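Local coordinates for protein kojibiose phosphorylase (Gut metagenome, PDB 6W0P) that belongs to glycoside hydrolase family 65, carbohydrate-active enzymes that combine an N-terminal beta-sandwich, a helical catalytic domain and a small C-terminal beta domain, at residues Lys287-Gln290 and Lys291-His295; Phe595-Met598 and Glu599-Ser602; Ile635-Glu638 and Lys639-Asn642. All coordinates share one frame; numbering follows the deposited sequence. Where two conformers were deposited one is given.

The three contacts follow one another along the chain, and each is a local turn or helix contact. Contact 1 lies in helix 282-300, which follows the large antiparallel sheets of the N-terminal region and packs beside helix 308-324. Contacts 2 and 3 both belong to the family 65 central catalytic domain: residues 595-602 run from helix 590-596 to helix 603-613, and residues 635-642 from the end of helix 624-634 into helix 638-645. Their centres are about 17 Å apart, with helix 624-634 packing against residues of both. Contact 1, about 38 Å from each of them between centres, ties helix 282-300 to the N-terminal beta region, whereas contacts 2 and 3 are helix-to-helix connections.

Contact 1: Lys287-Gln290 and Lys291-His295; sequences KKNQ and KFFNH
At Q290 the first torsion (chi1 -179°) carries CG away from the backbone N and alongside its own carbonyl carbon, while N294 turns its CG back beside the backbone N (chi1 -73°). The two side chains, one alpha-helical turn apart on helix 282-300, are thereby brought together. Q290 CG meets N294 OD1 at 3.7 Å, so the glutamine offers its aliphatic stem rather than its amide. The amide planes stand 77° apart, and no paired amide-amide contact results. N294 also folds over the preceding turn, its CG resting 3.2 Å from Q290 O.

Four i-to-i+4 backbone bonds hold this part of the helix. The shortest joins N294 N to Q290 O at 2.8 Å. F293 N reaches N289 O at 3.0 Å, and K291 N binds K287 O at the same length, 3.0 Å. On the exposed side K291 lays its CB 3.4 Å from K288 O; a long, flexible amine suits this position because the rest of the chain can lead away from the helix.

The other side of the helix is anchored to the N-terminal beta region. Buried N289 spends its whole amide on main-chain partners, ND2 giving to L145 O and S121 O and OD1 accepting from M147 N, while K288 NZ forms salt bridges with D146 and D149. F292 and F293 supply the apolar surface, both touching I322 of helix 308-324. F293 leans back over the preceding turn, CD2 lying 3.3 Å from N289 O, and F292 CD1 sits 4.1 Å above the plane of the F293 ring, over its centre.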
loop_
_atom_site.group_PDB
_atom_site.type_symbol
_atom_site.label_atom_id
_atom_site.label_comp_id
_atom_site.label_asym_id
_atom_site.label_seq_id
_atom_site.Cartn_x
_atom_site.Cartn_y
_atom_site.Cartn_z
ATOM N N LYS A 287 45.883 -20.982 -12.146
ATOM C CA LYS A 287 46.010 -21.516 -13.531
ATOM C C LYS A 287 44.726 -22.258 -13.902
ATOM O O LYS A 287 44.256 -22.052 -15.016
ATOM C CB LYS A 287 47.224 -22.432 -13.681
ATOM C CG LYS A 287 48.561 -21.713 -13.648
ATOM C CD LYS A 287 49.730 -22.657 -13.772
ATOM C CE LYS A 287 51.070 -21.966 -13.650
ATOM N NZ LYS A 287 52.145 -22.785 -14.264
ATOM N N LYS A 288 44.158 -23.030 -12.982
ATOM C CA LYS A 288 42.895 -23.778 -13.200
ATOM C C LYS A 288 41.763 -22.789 -13.505
ATOM O O LYS A 288 41.049 -23.003 -14.512
ATOM C CB LYS A 288 42.575 -24.648 -11.991
ATOM C CG LYS A 288 41.344 -25.524 -12.135
ATOM C CD LYS A 288 41.050 -26.241 -10.851
ATOM C CE LYS A 288 39.922 -27.236 -10.967
ATOM N NZ LYS A 288 39.269 -27.441 -9.648
ATOM N N ASN A 289 41.661 -21.704 -12.734
ATOM C CA ASN A 289 40.603 -20.695 -12.961
ATOM C C ASN A 289 40.857 -20.016 -14.307
ATOM O O ASN A 289 39.890 -19.741 -15.025
ATOM C CB ASN A 289 40.500 -19.677 -11.829
ATOM C CG ASN A 289 39.265 -19.875 -10.995
ATOM O OD1 ASN A 289 38.749 -20.981 -10.904
ATOM N ND2 ASN A 289 38.798 -18.806 -10.383
ATOM N N GLN A 290 42.112 -19.777 -14.652
ATOM C CA GLN A 290 42.452 -19.082 -15.913
ATOM C C GLN A 290 42.018 -19.960 -17.094
ATOM O O GLN A 290 41.537 -19.391 -18.071
ATOM C CB GLN A 290 43.938 -18.722 -15.960
ATOM C CG GLN A 290 44.358 -17.987 -17.226
ATOM C CD GLN A 290 45.306 -16.863 -16.898
ATOM O OE1 GLN A 290 45.662 -16.640 -15.729
ATOM N NE2 GLN A 290 45.721 -16.148 -17.930
ATOM N N LYS A 291 42.183 -21.283 -16.999
ATOM C CA LYS A 291 41.772 -22.260 -18.044
ATOM C C LYS A 291 40.260 -22.115 -18.275
ATOM O O LYS A 291 39.844 -22.089 -19.435
ATOM C CB LYS A 291 42.157 -23.685 -17.641
ATOM C CG LYS A 291 42.504 -24.622 -18.790
ATOM C CD LYS A 291 42.297 -26.076 -18.420
ATOM C CE LYS A 291 40.839 -26.505 -18.475
ATOM N NZ LYS A 291 40.532 -27.231 -19.737
ATOM N N PHE A 292 39.467 -21.982 -17.205
ATOM C CA PHE A 292 38.002 -21.742 -17.288
ATOM C C PHE A 292 37.705 -20.397 -17.968
ATOM O O PHE A 292 36.859 -20.380 -18.863
ATOM C CB PHE A 292 37.375 -21.767 -15.901
ATOM C CG PHE A 292 35.921 -21.383 -15.867
ATOM C CD1 PHE A 292 35.540 -20.047 -15.879
ATOM C CD2 PHE A 292 34.940 -22.356 -15.788
ATOM C CE1 PHE A 292 34.202 -19.699 -15.809
ATOM C CE2 PHE A 292 33.603 -21.999 -15.714
ATOM C CZ PHE A 292 33.237 -20.674 -15.718
ATOM N N PHE A 293 38.357 -19.297 -17.571
ATOM C CA PHE A 293 38.077 -17.963 -18.166
ATOM C C PHE A 293 38.558 -17.898 -19.627
ATOM O O PHE A 293 37.891 -17.188 -20.428
ATOM C CB PHE A 293 38.665 -16.844 -17.309
ATOM C CG PHE A 293 37.830 -16.527 -16.099
ATOM C CD1 PHE A 293 36.639 -15.832 -16.238
ATOM C CD2 PHE A 293 38.238 -16.921 -14.834
ATOM C CE1 PHE A 293 35.871 -15.523 -15.129
ATOM C CE2 PHE A 293 37.465 -16.631 -13.731
ATOM C CZ PHE A 293 36.276 -15.950 -13.882
ATOM N N ASN A 294 39.683 -18.538 -19.970
ATOM C CA ASN A 294 40.227 -18.526 -21.353
ATOM C C ASN A 294 39.150 -19.073 -22.300
ATOM O O ASN A 294 38.921 -18.471 -23.337
ATOM C CB ASN A 294 41.501 -19.350 -21.522
ATOM C CG ASN A 294 42.735 -18.721 -20.909
ATOM O OD1 ASN A 294 42.761 -17.531 -20.586
ATOM N ND2 ASN A 294 43.768 -19.528 -20.727
ATOM N N HIS A 295 38.515 -20.187 -21.932
ATOM C CA HIS A 295 37.409 -20.814 -22.700
ATOM C C HIS A 295 36.302 -19.773 -22.931
ATOM O O HIS A 295 35.906 -19.605 -24.099
ATOM C CB HIS A 295 36.935 -22.087 -21.988
ATOM C CG HIS A 295 35.700 -22.675 -22.573
ATOM N ND1 HIS A 295 35.735 -23.550 -23.654
ATOM C CD2 HIS A 295 34.400 -22.496 -22.257
ATOM C CE1 HIS A 295 34.501 -23.913 -23.948
ATOM N NE2 HIS A 295 33.665 -23.266 -23.117
#

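Contact 2: Phe595-Met598 and Glu599-Ser602; sequences FLYM and EEFS
A short 3-10 turn, M598-E600, takes the chain out of helix 590-596 and delivers it to the start of helix 603-613. Its two i-to-i+3 bonds define it: E600 N donates to Y597 O at 3.0 Å, and F601 N to M598 O at 3.3 Å. Such bonding winds the chain more tightly than an alpha helix. Y597 O has a second close neighbour in F601, whose CD2 lies 3.3 Å from it, and the same ring places CE2 4.2 Å from Y597 CB. Phenylalanine suits the place because its ring brings apolar surface both to Y597 CB and to F491 of helix 487-504.

E599 folds back over the turn. Its CG is tucked between the backbone N and the carbonyl carbon (chi1 77°), and a further kink at chi2 (-91°) returns the carboxylate toward L596. There a water donates to E599 OE2 at 2.6 Å and to L596 O at 3.1 Å, bridging the two; L596 O is also hydrogen-bonded to Y425 OH. E600, in one of its two deposited conformers, runs alongside Y597 in the same direction, its OE2 3.6 Å from Y597 CD1 and its carboxylate plane 31° from the ring. In this conformer OE1 forms a salt bridge with K495, an arrangement the second need not share.

K495 also makes a cation-pi contact with Y597, linking the turn to helix 487-504. S602 is the N-cap of helix 603-613, and its hydroxyl caps a backbone N of that helix. Around the turn, Y597 and E599 rest on helix 418-434, while F595 packs on I627 and I630 of helix 624-634.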
loop_
_atom_site.group_PDB
_atom_site.type_symbol
_atom_site.label_atom_id
_atom_site.label_comp_id
_atom_site.label_asym_id
_atom_site.label_seq_id
_atom_site.Cartn_x
_atom_site.Cartn_y
_atom_site.Cartn_z
ATOM N N PHE A 595 11.223 -4.186 -29.703
ATOM C CA PHE A 595 12.602 -4.739 -29.613
ATOM C C PHE A 595 12.566 -6.274 -29.658
ATOM O O PHE A 595 13.350 -6.859 -30.426
ATOM C CB PHE A 595 13.281 -4.295 -28.321
ATOM C CG PHE A 595 14.528 -5.063 -27.979
ATOM C CD1 PHE A 595 15.694 -4.877 -28.705
ATOM C CD2 PHE A 595 14.565 -5.898 -26.876
ATOM C CE1 PHE A 595 16.852 -5.561 -28.379
ATOM C CE2 PHE A 595 15.728 -6.583 -26.544
ATOM C CZ PHE A 595 16.860 -6.426 -27.306
ATOM N N LEU A 596 11.689 -6.911 -28.862
ATOM C CA LEU A 596 11.707 -8.395 -28.677
ATOM C C LEU A 596 11.327 -9.079 -29.995
ATOM O O LEU A 596 11.593 -10.303 -30.152
ATOM C CB LEU A 596 10.777 -8.821 -27.538
ATOM C CG LEU A 596 11.149 -8.345 -26.129
ATOM C CD1 LEU A 596 10.056 -8.738 -25.143
ATOM C CD2 LEU A 596 12.501 -8.904 -25.671
ATOM N N TYR A 597 10.709 -8.317 -30.890
ATOM C CA TYR A 597 10.176 -8.768 -32.199
ATOM C C TYR A 597 10.575 -7.781 -33.301
ATOM O O TYR A 597 9.771 -7.557 -34.251
ATOM C CB TYR A 597 8.665 -8.956 -32.074
ATOM C CG TYR A 597 8.272 -10.181 -31.296
ATOM C CD1 TYR A 597 8.363 -11.456 -31.835
ATOM C CD2 TYR A 597 7.795 -10.047 -30.009
ATOM C CE1 TYR A 597 7.997 -12.575 -31.099
ATOM C CE2 TYR A 597 7.417 -11.148 -29.264
ATOM C CZ TYR A 597 7.518 -12.413 -29.806
ATOM O OH TYR A 597 7.123 -13.444 -29.011
ATOM N N MET A 598 11.791 -7.239 -33.216
ATOM C CA MET A 598 12.330 -6.207 -34.154
ATOM C C MET A 598 12.216 -6.705 -35.606
ATOM O O MET A 598 11.995 -5.870 -36.505
ATOM C CB MET A 598 13.794 -5.871 -33.833
ATOM C CG MET A 598 14.751 -7.063 -33.924
ATOM S SD MET A 598 16.501 -6.652 -33.656
ATOM C CE MET A 598 16.419 -5.753 -32.105
ATOM N N GLU A 599 12.337 -8.022 -35.827
ATOM C CA GLU A 599 12.327 -8.625 -37.194
ATOM C C GLU A 599 10.974 -8.411 -37.893
ATOM O O GLU A 599 10.966 -8.432 -39.117
ATOM C CB GLU A 599 12.743 -10.105 -37.178
ATOM C CG GLU A 599 11.684 -11.097 -36.689
ATOM C CD GLU A 599 11.716 -11.381 -35.197
ATOM O OE1 GLU A 599 12.426 -10.624 -34.449
ATOM O OE2 GLU A 599 11.022 -12.338 -34.764
ATOM N N GLU A 600 9.868 -8.187 -37.179
ATOM C CA GLU A 600 8.502 -8.079 -37.767
ATOM C C GLU A 600 8.120 -6.623 -38.055
ATOM O O GLU A 600 7.050 -6.407 -38.670
ATOM C CB GLU A 600 7.470 -8.671 -36.812
ATOM C CG GLU A 600 7.490 -10.183 -36.803
ATOM C CD GLU A 600 6.927 -10.808 -35.547
ATOM O OE1 GLU A 600 6.107 -10.143 -34.863
ATOM O OE2 GLU A 600 7.321 -11.957 -35.259
ATOM N N PHE A 601 8.927 -5.653 -37.622
ATOM C CA PHE A 601 8.512 -4.238 -37.745
ATOM C C PHE A 601 9.391 -3.539 -38.770
ATOM O O PHE A 601 10.604 -3.713 -38.734
ATOM C CB PHE A 601 8.494 -3.554 -36.384
ATOM C CG PHE A 601 7.455 -4.137 -35.458
ATOM C CD1 PHE A 601 6.101 -3.974 -35.718
ATOM C CD2 PHE A 601 7.834 -4.867 -34.346
ATOM C CE1 PHE A 601 5.141 -4.523 -34.878
ATOM C CE2 PHE A 601 6.878 -5.422 -33.509
ATOM C CZ PHE A 601 5.538 -5.241 -33.776
ATOM N N SER A 602 8.766 -2.765 -39.654
ATOM C CA SER A 602 9.455 -2.032 -40.741
ATOM C C SER A 602 10.228 -0.870 -40.123
ATOM O O SER A 602 9.952 -0.529 -38.929
ATOM C CB SER A 602 8.460 -1.564 -41.760
ATOM O OG SER A 602 7.585 -0.586 -41.224
HETATM O O HOH W 1 11.457 -12.627 -32.255
#

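Contact 3: Ile635-Glu638 and Lys639-Asn642; sequences IGLE and KDAN
E638 O is gripped twice by one residue: N642 N donates to it at 3.0 Å, and N642 ND2 at 2.7 Å, the two arriving from opposite faces of the carbonyl plane. The side-chain bond is possible because chi1 of N642 (-83°) leaves CG beside the backbone N, and the short amide then curls back over the turn; E638 O lies close to the plane of that amide. Asparagine suits the place because its other end has work as well, OD1 accepting from K698 N.

These bonds belong to the first turn of helix 638-645, with L637 at the N-cap. A641 N donates to L637 O at 2.8 Å, and the small A641 methyl fits 3.5 Å from the same oxygen. Just before helix 638-645, a Schellman motif closes helix 624-634, with G636 N bonded to S633 O and L637 N to A632 O. G636 is its C-prime residue, and its positive phi of 79° is a conformation that glycine adopts easily.

L637 and D640 run side by side in the same direction, CD1 of the leucine 3.9 Å from OD2 of the aspartate. That oxygen is hydrogen-bonded to Y610 OH of helix 603-613, and L637 leans on the same tyrosine. D640 is the third residue after the N-cap, where the helix dipole probably favours an acid. A water makes weak bonds to E638 OE2 and N642 ND2.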
loop_
_atom_site.group_PDB
_atom_site.type_symbol
_atom_site.label_atom_id
_atom_site.label_comp_id
_atom_site.label_asym_id
_atom_site.label_seq_id
_atom_site.Cartn_x
_atom_site.Cartn_y
_atom_site.Cartn_z
ATOM N N ILE A 635 17.182 2.134 -36.982
ATOM C CA ILE A 635 16.478 3.123 -37.856
ATOM C C ILE A 635 17.432 4.242 -38.337
ATOM O O ILE A 635 16.922 5.237 -38.872
ATOM C CB ILE A 635 15.212 3.670 -37.166
ATOM C CG1 ILE A 635 15.507 4.367 -35.840
ATOM C CG2 ILE A 635 14.178 2.569 -36.991
ATOM C CD1 ILE A 635 14.272 4.698 -35.051
ATOM N N GLY A 636 18.751 4.078 -38.214
ATOM C CA GLY A 636 19.746 5.001 -38.798
ATOM C C GLY A 636 19.948 6.275 -37.992
ATOM O O GLY A 636 20.573 7.193 -38.541
ATOM N N LEU A 637 19.496 6.343 -36.723
ATOM C CA LEU A 637 19.697 7.530 -35.840
ATOM C C LEU A 637 20.987 7.346 -35.023
ATOM O O LEU A 637 20.932 7.036 -33.790
ATOM C CB LEU A 637 18.483 7.697 -34.923
ATOM C CG LEU A 637 17.156 8.010 -35.593
ATOM C CD1 LEU A 637 16.084 8.212 -34.542
ATOM C CD2 LEU A 637 17.275 9.246 -36.472
ATOM N N GLU A 638 22.117 7.577 -35.688
ATOM C CA GLU A 638 23.476 7.251 -35.185
ATOM C C GLU A 638 23.802 8.108 -33.957
ATOM O O GLU A 638 24.478 7.594 -33.032
ATOM C CB GLU A 638 24.508 7.481 -36.282
ATOM C CG GLU A 638 24.369 6.557 -37.472
ATOM C CD GLU A 638 25.478 6.785 -38.488
ATOM O OE1 GLU A 638 25.203 7.451 -39.523
ATOM O OE2 GLU A 638 26.628 6.336 -38.221
ATOM N N LYS A 639 23.340 9.357 -33.938
ATOM C CA LYS A 639 23.645 10.306 -32.842
ATOM C C LYS A 639 22.971 9.810 -31.565
ATOM O O LYS A 639 23.670 9.627 -30.579
ATOM C CB LYS A 639 23.209 11.733 -33.174
ATOM C CG LYS A 639 23.634 12.771 -32.144
ATOM C CD LYS A 639 23.515 14.208 -32.632
ATOM C CE LYS A 639 22.783 15.099 -31.642
ATOM N NZ LYS A 639 21.315 14.850 -31.669
ATOM N N ASP A 640 21.653 9.624 -31.604
ATOM C CA ASP A 640 20.857 8.985 -30.529
ATOM C C ASP A 640 21.462 7.628 -30.134
ATOM O O ASP A 640 21.570 7.349 -28.931
ATOM C CB ASP A 640 19.425 8.764 -30.998
ATOM C CG ASP A 640 18.593 10.021 -31.089
ATOM O OD1 ASP A 640 19.170 11.100 -30.957
ATOM O OD2 ASP A 640 17.363 9.883 -31.298
ATOM N N ALA A 641 21.800 6.770 -31.100
ATOM C CA ALA A 641 22.357 5.428 -30.786
ATOM C C ALA A 641 23.596 5.613 -29.903
ATOM O O ALA A 641 23.721 4.891 -28.907
ATOM C CB ALA A 641 22.683 4.633 -32.027
ATOM N N ASN A 642 24.468 6.552 -30.262
ATOM C CA ASN A 642 25.776 6.762 -29.588
ATOM C C ASN A 642 25.549 7.430 -28.220
ATOM O O ASN A 642 26.189 7.000 -27.236
ATOM C CB ASN A 642 26.743 7.523 -30.502
ATOM C CG ASN A 642 27.448 6.603 -31.474
ATOM O OD1 ASN A 642 28.588 6.237 -31.239
ATOM N ND2 ASN A 642 26.775 6.176 -32.538
HETATM O O HOH W 2 26.101 4.996 -35.072
#